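PDB 3SS6: acetyl-CoA acetyltransferase from Bacillus anthracis, which probably catalyses the thiolase reaction that condenses two acetyl-CoA molecules into acetoacetyl-CoA with release of free coenzyme A, or its reverse. Local coordinates for residues P273-P287 and G382-L394. Numbering follows the deposited sequence.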
ATOM      1  N   PRO A 273      28.929 -30.030 -29.713  1.00 18.04           N
ATOM      2  CA  PRO A 273      28.576 -28.792 -29.015  1.00 15.85           C
ATOM      3  C   PRO A 273      28.646 -27.590 -29.942  1.00 16.75           C
ATOM      4  O   PRO A 273      29.288 -27.652 -30.991  1.00 17.27           O
ATOM      5  CB  PRO A 273      29.645 -28.681 -27.919  1.00 16.09           C
ATOM      6  CG  PRO A 273      30.202 -30.096 -27.771  1.00 16.13           C
ATOM      7  CD  PRO A 273      30.171 -30.624 -29.188  1.00 17.19           C
ATOM      8  N   LEU A 274      27.970 -26.515 -29.543  1.00 14.67           N
ATOM      9  CA  LEU A 274      27.996 -25.251 -30.266  1.00 16.59           C
ATOM     10  C   LEU A 274      29.296 -24.511 -30.003  1.00 18.77           C
ATOM     11  O   LEU A 274      29.811 -23.816 -30.885  1.00 17.96           O
ATOM     12  CB  LEU A 274      26.838 -24.351 -29.803  1.00 14.20           C
ATOM     13  CG  LEU A 274      25.419 -24.880 -29.975  1.00 16.04           C
ATOM     14  CD1 LEU A 274      24.433 -23.937 -29.289  1.00 15.82           C
ATOM     15  CD2 LEU A 274      25.078 -25.030 -31.452  1.00 22.25           C
ATOM     16  N   ALA A 275      29.809 -24.649 -28.782  1.00 16.60           N
ATOM     17  CA  ALA A 275      30.913 -23.815 -28.325  1.00 13.48           C
ATOM     18  C   ALA A 275      31.545 -24.370 -27.058  1.00 15.87           C
ATOM     19  O   ALA A 275      30.950 -25.202 -26.377  1.00 16.13           O
ATOM     20  CB  ALA A 275      30.404 -22.389 -28.061  1.00 14.89           C
ATOM     21  N   ARG A 276      32.751 -23.895 -26.748  1.00 15.04           N
ATOM     22  CA  ARG A 276      33.393 -24.192 -25.473  1.00 16.18           C
ATOM     23  C   ARG A 276      33.659 -22.900 -24.715  1.00 17.58           C
ATOM     24  O   ARG A 276      33.805 -21.826 -25.311  1.00 17.78           O
ATOM     25  CB  ARG A 276      34.706 -24.959 -25.676  1.00 17.99           C
ATOM     26  CG  ARG A 276      35.828 -24.119 -26.301  1.00 17.01           C
ATOM     27  CD  ARG A 276      37.183 -24.860 -26.293  1.00 20.05           C
ATOM     28  NE  ARG A 276      37.165 -26.044 -27.153  1.00 21.38           N
ATOM     29  CZ  ARG A 276      36.978 -27.286 -26.718  1.00 23.37           C
ATOM     30  NH1 ARG A 276      36.799 -27.530 -25.423  1.00 23.61           N
ATOM     31  NH2 ARG A 276      36.978 -28.293 -27.582  1.00 23.91           N
ATOM     32  N   ILE A 277      33.705 -22.998 -23.395  1.00 14.96           N
ATOM     33  CA  ILE A 277      34.124 -21.861 -22.590  1.00 15.43           C
ATOM     34  C   ILE A 277      35.627 -21.968 -22.356  1.00 18.17           C
ATOM     35  O   ILE A 277      36.117 -23.002 -21.886  1.00 19.25           O
ATOM     36  CB  ILE A 277      33.360 -21.810 -21.252  1.00 14.31           C
ATOM     37  CG1 ILE A 277      31.889 -21.478 -21.510  1.00 15.96           C
ATOM     38  CG2 ILE A 277      33.970 -20.741 -20.342  1.00 15.45           C
ATOM     39  CD1 ILE A 277      30.966 -21.641 -20.298  1.00 17.35           C
ATOM     40  N   VAL A 278      36.377 -20.926 -22.709  1.00 16.85           N
ATOM     41  CA  VAL A 278      37.817 -20.966 -22.452  1.00 16.70           C
ATOM     42  C   VAL A 278      38.281 -20.135 -21.255  1.00 17.49           C
ATOM     43  O   VAL A 278      39.399 -20.319 -20.784  1.00 20.52           O
ATOM     44  CB  VAL A 278      38.661 -20.615 -23.698  1.00 23.80           C
ATOM     45  CG1 VAL A 278      38.425 -21.647 -24.809  1.00 26.94           C
ATOM     46  CG2 VAL A 278      38.356 -19.225 -24.181  1.00 23.99           C
ATOM     47  N   GLY A 279      37.429 -19.235 -20.762  1.00 16.79           N
ATOM     48  CA  GLY A 279      37.781 -18.435 -19.597  1.00 17.78           C
ATOM     49  C   GLY A 279      36.709 -17.437 -19.214  1.00 15.39           C
ATOM     50  O   GLY A 279      35.763 -17.217 -19.955  1.00 15.46           O
ATOM     51  N   TYR A 280      36.853 -16.850 -18.031  1.00 16.37           N
ATOM     52  CA  TYR A 280      35.947 -15.803 -17.575  1.00 15.45           C
ATOM     53  C   TYR A 280      36.650 -14.982 -16.522  1.00 15.43           C
ATOM     54  O   TYR A 280      37.593 -15.463 -15.880  1.00 18.17           O
ATOM     55  CB  TYR A 280      34.625 -16.382 -17.025  1.00 15.44           C
ATOM     56  CG  TYR A 280      34.812 -17.609 -16.157  1.00 16.90           C
ATOM     57  CD1 TYR A 280      35.100 -17.492 -14.800  1.00 15.26           C
ATOM     58  CD2 TYR A 280      34.720 -18.886 -16.700  1.00 18.13           C
ATOM     59  CE1 TYR A 280      35.287 -18.615 -14.016  1.00 17.25           C
ATOM     60  CE2 TYR A 280      34.902 -20.010 -15.922  1.00 16.94           C
ATOM     61  CZ  TYR A 280      35.184 -19.868 -14.575  1.00 17.62           C
ATOM     62  OH  TYR A 280      35.382 -20.978 -13.782  1.00 20.92           O
ATOM     63  N   SER A 281      36.210 -13.738 -16.344  1.00 15.90           N
ATOM     64  CA  SER A 281      36.879 -12.842 -15.415  1.00 16.20           C
ATOM     65  C   SER A 281      35.918 -11.818 -14.816  1.00 17.71           C
ATOM     66  O   SER A 281      34.889 -11.489 -15.409  1.00 19.71           O
ATOM     67  CB  SER A 281      38.020 -12.124 -16.128  1.00 20.76           C
ATOM     68  OG  SER A 281      37.520 -11.455 -17.267  1.00 21.40           O
ATOM     69  N   VAL A 282      36.279 -11.321 -13.636  1.00 17.11           N
ATOM     70  CA  VAL A 282      35.460 -10.356 -12.899  1.00 16.53           C
ATOM     71  C   VAL A 282      36.376  -9.266 -12.345  1.00 17.81           C
ATOM     72  O   VAL A 282      37.421  -9.565 -11.760  1.00 22.20           O
ATOM     73  CB  VAL A 282      34.734 -11.043 -11.715  1.00 18.67           C
ATOM     74  CG1 VAL A 282      33.954 -10.028 -10.895  1.00 19.71           C
ATOM     75  CG2 VAL A 282      33.808 -12.145 -12.220  1.00 17.83           C
ATOM     76  N   ALA A 283      35.993  -8.005 -12.523  1.00 16.39           N
ATOM     77  CA  ALA A 283      36.813  -6.898 -12.016  1.00 17.47           C
ATOM     78  C   ALA A 283      35.948  -5.859 -11.310  1.00 19.53           C
ATOM     79  O   ALA A 283      34.857  -5.534 -11.772  1.00 21.29           O
ATOM     80  CB  ALA A 283      37.597  -6.251 -13.167  1.00 21.27           C
ATOM     81  N   GLY A 284      36.420  -5.361 -10.174  1.00 17.70           N
ATOM     82  CA  GLY A 284      35.696  -4.324  -9.459  1.00 20.17           C
ATOM     83  C   GLY A 284      36.218  -2.922  -9.721  1.00 21.91           C
ATOM     84  O   GLY A 284      37.429  -2.686  -9.720  1.00 23.37           O
ATOM     85  N   VAL A 285      35.293  -1.984  -9.913  1.00 21.08           N
ATOM     86  CA  VAL A 285      35.642  -0.586 -10.171  1.00 22.27           C
ATOM     87  C   VAL A 285      34.804   0.358  -9.321  1.00 23.73           C
ATOM     88  O   VAL A 285      33.949  -0.087  -8.549  1.00 22.37           O
ATOM     89  CB  VAL A 285      35.416  -0.221 -11.658  1.00 25.64           C
ATOM     90  CG1 VAL A 285      36.339  -1.032 -12.553  1.00 28.94           C
ATOM     91  CG2 VAL A 285      33.951  -0.434 -12.052  1.00 24.00           C
ATOM     92  N   ASP A 286      35.054   1.658  -9.469  1.00 22.61           N
ATOM     93  CA  ASP A 286      34.282   2.705  -8.785  1.00 23.94           C
ATOM     94  C   ASP A 286      32.808   2.656  -9.205  1.00 25.23           C
ATOM     95  O   ASP A 286      32.492   2.801 -10.384  1.00 24.55           O
ATOM     96  CB  ASP A 286      34.870   4.077  -9.136  1.00 30.90           C
ATOM     97  CG  ASP A 286      34.171   5.231  -8.424  1.00 33.78           C
ATOM     98  OD1 ASP A 286      33.136   5.011  -7.755  1.00 32.00           O
ATOM     99  OD2 ASP A 286      34.663   6.376  -8.543  1.00 36.90           O
ATOM    100  N   PRO A 287      31.893   2.457  -8.241  1.00 25.88           N
ATOM    101  CA  PRO A 287      30.468   2.376  -8.603  1.00 23.36           C
ATOM    102  C   PRO A 287      29.982   3.623  -9.350  1.00 23.93           C
ATOM    103  O   PRO A 287      29.046   3.539 -10.152  1.00 24.31           O
ATOM    104  CB  PRO A 287      29.762   2.297  -7.240  1.00 28.56           C
ATOM    105  CG  PRO A 287      30.803   1.788  -6.293  1.00 30.49           C
ATOM    106  CD  PRO A 287      32.114   2.320  -6.790  1.00 27.67           C
ATOM    107  N   GLY A 382      25.790  -2.630 -12.208  1.00 24.39           N
ATOM    108  CA  GLY A 382      25.543  -1.626 -11.187  1.00 24.02           C
ATOM    109  C   GLY A 382      26.270  -2.032  -9.917  1.00 25.47           C
ATOM    110  O   GLY A 382      26.348  -3.218  -9.599  1.00 24.23           O
ATOM    111  N   GLY A 383      26.819  -1.057  -9.199  1.00 23.68           N
ATOM    112  CA  GLY A 383      27.616  -1.349  -8.017  1.00 23.56           C
ATOM    113  C   GLY A 383      29.107  -1.382  -8.319  1.00 25.37           C
ATOM    114  O   GLY A 383      29.924  -1.495  -7.397  1.00 23.44           O
ATOM    115  N   GLY A 384      29.455  -1.298  -9.605  1.00 23.88           N
ATOM    116  CA  GLY A 384      30.845  -1.192 -10.039  1.00 22.19           C
ATOM    117  C   GLY A 384      31.567  -2.507 -10.321  1.00 17.72           C
ATOM    118  O   GLY A 384      32.639  -2.779  -9.753  1.00 21.08           O
ATOM    119  N   ILE A 385      30.992  -3.333 -11.184  1.00 15.34           N
ATOM    120  CA  ILE A 385      31.640  -4.587 -11.556  1.00 16.10           C
ATOM    121  C   ILE A 385      31.645  -4.767 -13.063  1.00 20.71           C
ATOM    122  O   ILE A 385      30.733  -4.318 -13.757  1.00 22.52           O
ATOM    123  CB  ILE A 385      30.975  -5.785 -10.845  1.00 18.63           C
ATOM    124  CG1 ILE A 385      30.899  -5.517  -9.339  1.00 19.14           C
ATOM    125  CG2 ILE A 385      31.739  -7.086 -11.108  1.00 20.12           C
ATOM    126  CD1 ILE A 385      30.141  -6.589  -8.552  1.00 20.01           C
ATOM    127  N   GLY A 386      32.706  -5.375 -13.574  1.00 16.51           N
ATOM    128  CA  GLY A 386      32.731  -5.803 -14.961  1.00 14.52           C
ATOM    129  C   GLY A 386      32.909  -7.308 -14.988  1.00 15.43           C
ATOM    130  O   GLY A 386      33.627  -7.857 -14.160  1.00 15.82           O
ATOM    131  N   VAL A 387      32.260  -7.975 -15.933  1.00 15.18           N
ATOM    132  CA  VAL A 387      32.400  -9.419 -16.068  1.00 15.22           C
ATOM    133  C   VAL A 387      32.620  -9.729 -17.539  1.00 14.65           C
ATOM    134  O   VAL A 387      32.032  -9.079 -18.394  1.00 14.69           O
ATOM    135  CB  VAL A 387      31.145 -10.146 -15.554  1.00 15.44           C
ATOM    136  CG1 VAL A 387      31.330 -11.657 -15.626  1.00 14.88           C
ATOM    137  CG2 VAL A 387      30.848  -9.709 -14.120  1.00 15.65           C
ATOM    138  N   ALA A 388      33.499 -10.689 -17.831  1.00 14.58           N
ATOM    139  CA  ALA A 388      33.754 -11.086 -19.215  1.00 15.95           C
ATOM    140  C   ALA A 388      33.826 -12.601 -19.360  1.00 16.30           C
ATOM    141  O   ALA A 388      34.331 -13.307 -18.475  1.00 18.70           O
ATOM    142  CB  ALA A 388      35.038 -10.436 -19.738  1.00 18.64           C
ATOM    143  N   LEU A 389      33.322 -13.087 -20.490  1.00 14.17           N
ATOM    144  CA  LEU A 389      33.261 -14.507 -20.783  1.00 14.40           C
ATOM    145  C   LEU A 389      33.919 -14.742 -22.139  1.00 14.50           C
ATOM    146  O   LEU A 389      33.650 -14.021 -23.100  1.00 15.20           O
ATOM    147  CB  LEU A 389      31.791 -14.954 -20.819  1.00 15.25           C
ATOM    148  CG  LEU A 389      31.541 -16.439 -21.077  1.00 16.56           C
ATOM    149  CD1 LEU A 389      32.161 -17.293 -19.983  1.00 16.71           C
ATOM    150  CD2 LEU A 389      30.039 -16.692 -21.177  1.00 16.13           C
ATOM    151  N   PHE A 390      34.798 -15.739 -22.206  1.00 13.76           N
ATOM    152  CA  PHE A 390      35.605 -15.990 -23.402  1.00 14.22           C
ATOM    153  C   PHE A 390      35.228 -17.352 -23.953  1.00 15.89           C
ATOM    154  O   PHE A 390      35.305 -18.351 -23.239  1.00 16.26           O
ATOM    155  CB  PHE A 390      37.093 -15.933 -23.048  1.00 14.77           C
ATOM    156  CG  PHE A 390      37.520 -14.595 -22.529  1.00 18.47           C
ATOM    157  CD1 PHE A 390      38.160 -13.686 -23.358  1.00 18.26           C
ATOM    158  CD2 PHE A 390      37.229 -14.225 -21.221  1.00 18.32           C
ATOM    159  CE1 PHE A 390      38.531 -12.429 -22.879  1.00 17.90           C
ATOM    160  CE2 PHE A 390      37.587 -12.973 -20.734  1.00 16.85           C
ATOM    161  CZ  PHE A 390      38.247 -12.076 -21.558  1.00 18.15           C
ATOM    162  N   ILE A 391      34.784 -17.385 -25.205  1.00 15.04           N
ATOM    163  CA  ILE A 391      34.296 -18.628 -25.790  1.00 15.46           C
ATOM    164  C   ILE A 391      34.895 -18.898 -27.166  1.00 17.65           C
ATOM    165  O   ILE A 391      35.395 -17.986 -27.837  1.00 17.85           O
ATOM    166  CB  ILE A 391      32.760 -18.641 -25.917  1.00 17.05           C
ATOM    167  CG1 ILE A 391      32.297 -17.573 -26.903  1.00 17.37           C
ATOM    168  CG2 ILE A 391      32.090 -18.442 -24.555  1.00 17.35           C
ATOM    169  CD1 ILE A 391      30.834 -17.721 -27.283  1.00 19.08           C
ATOM    170  N   GLU A 392      34.869 -20.164 -27.567  1.00 16.37           N
ATOM    171  CA  GLU A 392      35.256 -20.538 -28.930  1.00 16.85           C
ATOM    172  C   GLU A 392      34.128 -21.355 -29.531  1.00 17.91           C
ATOM    173  O   GLU A 392      33.733 -22.376 -28.972  1.00 17.38           O
ATOM    174  CB  GLU A 392      36.561 -21.347 -28.936  1.00 19.42           C
ATOM    175  CG  GLU A 392      37.766 -20.517 -28.503  1.00 21.89           C
ATOM    176  CD  GLU A 392      39.059 -21.311 -28.399  1.00 27.20           C
ATOM    177  OE1 GLU A 392      39.022 -22.560 -28.398  1.00 25.69           O
ATOM    178  OE2 GLU A 392      40.125 -20.666 -28.313  1.00 29.45           O
ATOM    179  N   ALA A 393      33.608 -20.905 -30.666  1.00 18.78           N
ATOM    180  CA  ALA A 393      32.612 -21.684 -31.387  1.00 16.52           C
ATOM    181  C   ALA A 393      33.279 -22.933 -31.953  1.00 22.04           C
ATOM    182  O   ALA A 393      34.439 -22.897 -32.384  1.00 22.40           O
ATOM    183  CB  ALA A 393      31.992 -20.858 -32.506  1.00 17.03           C
ATOM    184  N   LEU A 394      32.550 -24.040 -31.958  1.00 19.77           N
ATOM    185  CA  LEU A 394      33.126 -25.288 -32.444  1.00 26.20           C
ATOM    186  C   LEU A 394      32.716 -25.559 -33.884  1.00 36.53           C
ATOM    187  O   LEU A 394      31.656 -25.125 -34.331  1.00 39.09           O
ATOM    188  CB  LEU A 394      32.747 -26.452 -31.527  1.00 24.33           C
ATOM    189  CG  LEU A 394      33.278 -26.285 -30.098  1.00 23.69           C
ATOM    190  CD1 LEU A 394      32.898 -27.467 -29.207  1.00 26.23           C
ATOM    191  CD2 LEU A 394      34.791 -26.098 -30.118  1.00 29.45           C
ATOM    192  OXT LEU A 394      33.455 -26.205 -34.627  1.00 41.21           O
TER
HETATM  193  O   HOH W   1      37.925 -24.724 -29.585  1.00 25.68           O
HETATM  194  O   HOH W   2      26.799   1.843  -9.522  1.00 23.89           O
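Arg-276 and Glu-392 form a hydrogen-bonded antiparallel pair, Arg-276 N to Glu-392 O at 2.9 Å, and their side chains share one face of the sheet. Glu-392 can be followed outward: its CB meets Arg-276 CG, then CG and CD lie against Val-278 CG1, CD at 3.7 Å. At the tip, OE2 also lies against Val-278 CG1, while OE1 touches Arg-276 CD at 3.6 Å and stands 4.1 Å from Arg-276 NE, beyond a salt bridge. A water closes that gap, giving a hydrogen to OE1 and accepting one from NE in the guanidinium plane, while the guanidinium and carboxylate planes stand 88° apart. The bend at chi3 (66°) turns the guanidinium off the line of the chain; its NH2 forms a salt bridge with Glu-263.

A register shift marks a classic beta bulge: Val-278 and Gly-279 both face Phe-390. Val-278 N donates to Phe-390 O at 2.8 Å, and Gly-279 N adds a weak bond to Phe-390 O. Phe-390 presents its ring edge to Gly-279 O and to Ser-281 OG, which is hydrogen-bonded to Ala-297 O. On the other face, Val-282 CG1 packs on Ile-385 CG2 at 3.7 Å, and Val-282 and Val-387 both reach Met-99. Backbone bonds of Ala-275 with Ile-9 and Ile-277 with Val-7 place strand 275-284 between 7-19 and 385-393, in a mixed sheet packed against helices such as 93-107, as in the layered alpha-beta thiolase fold.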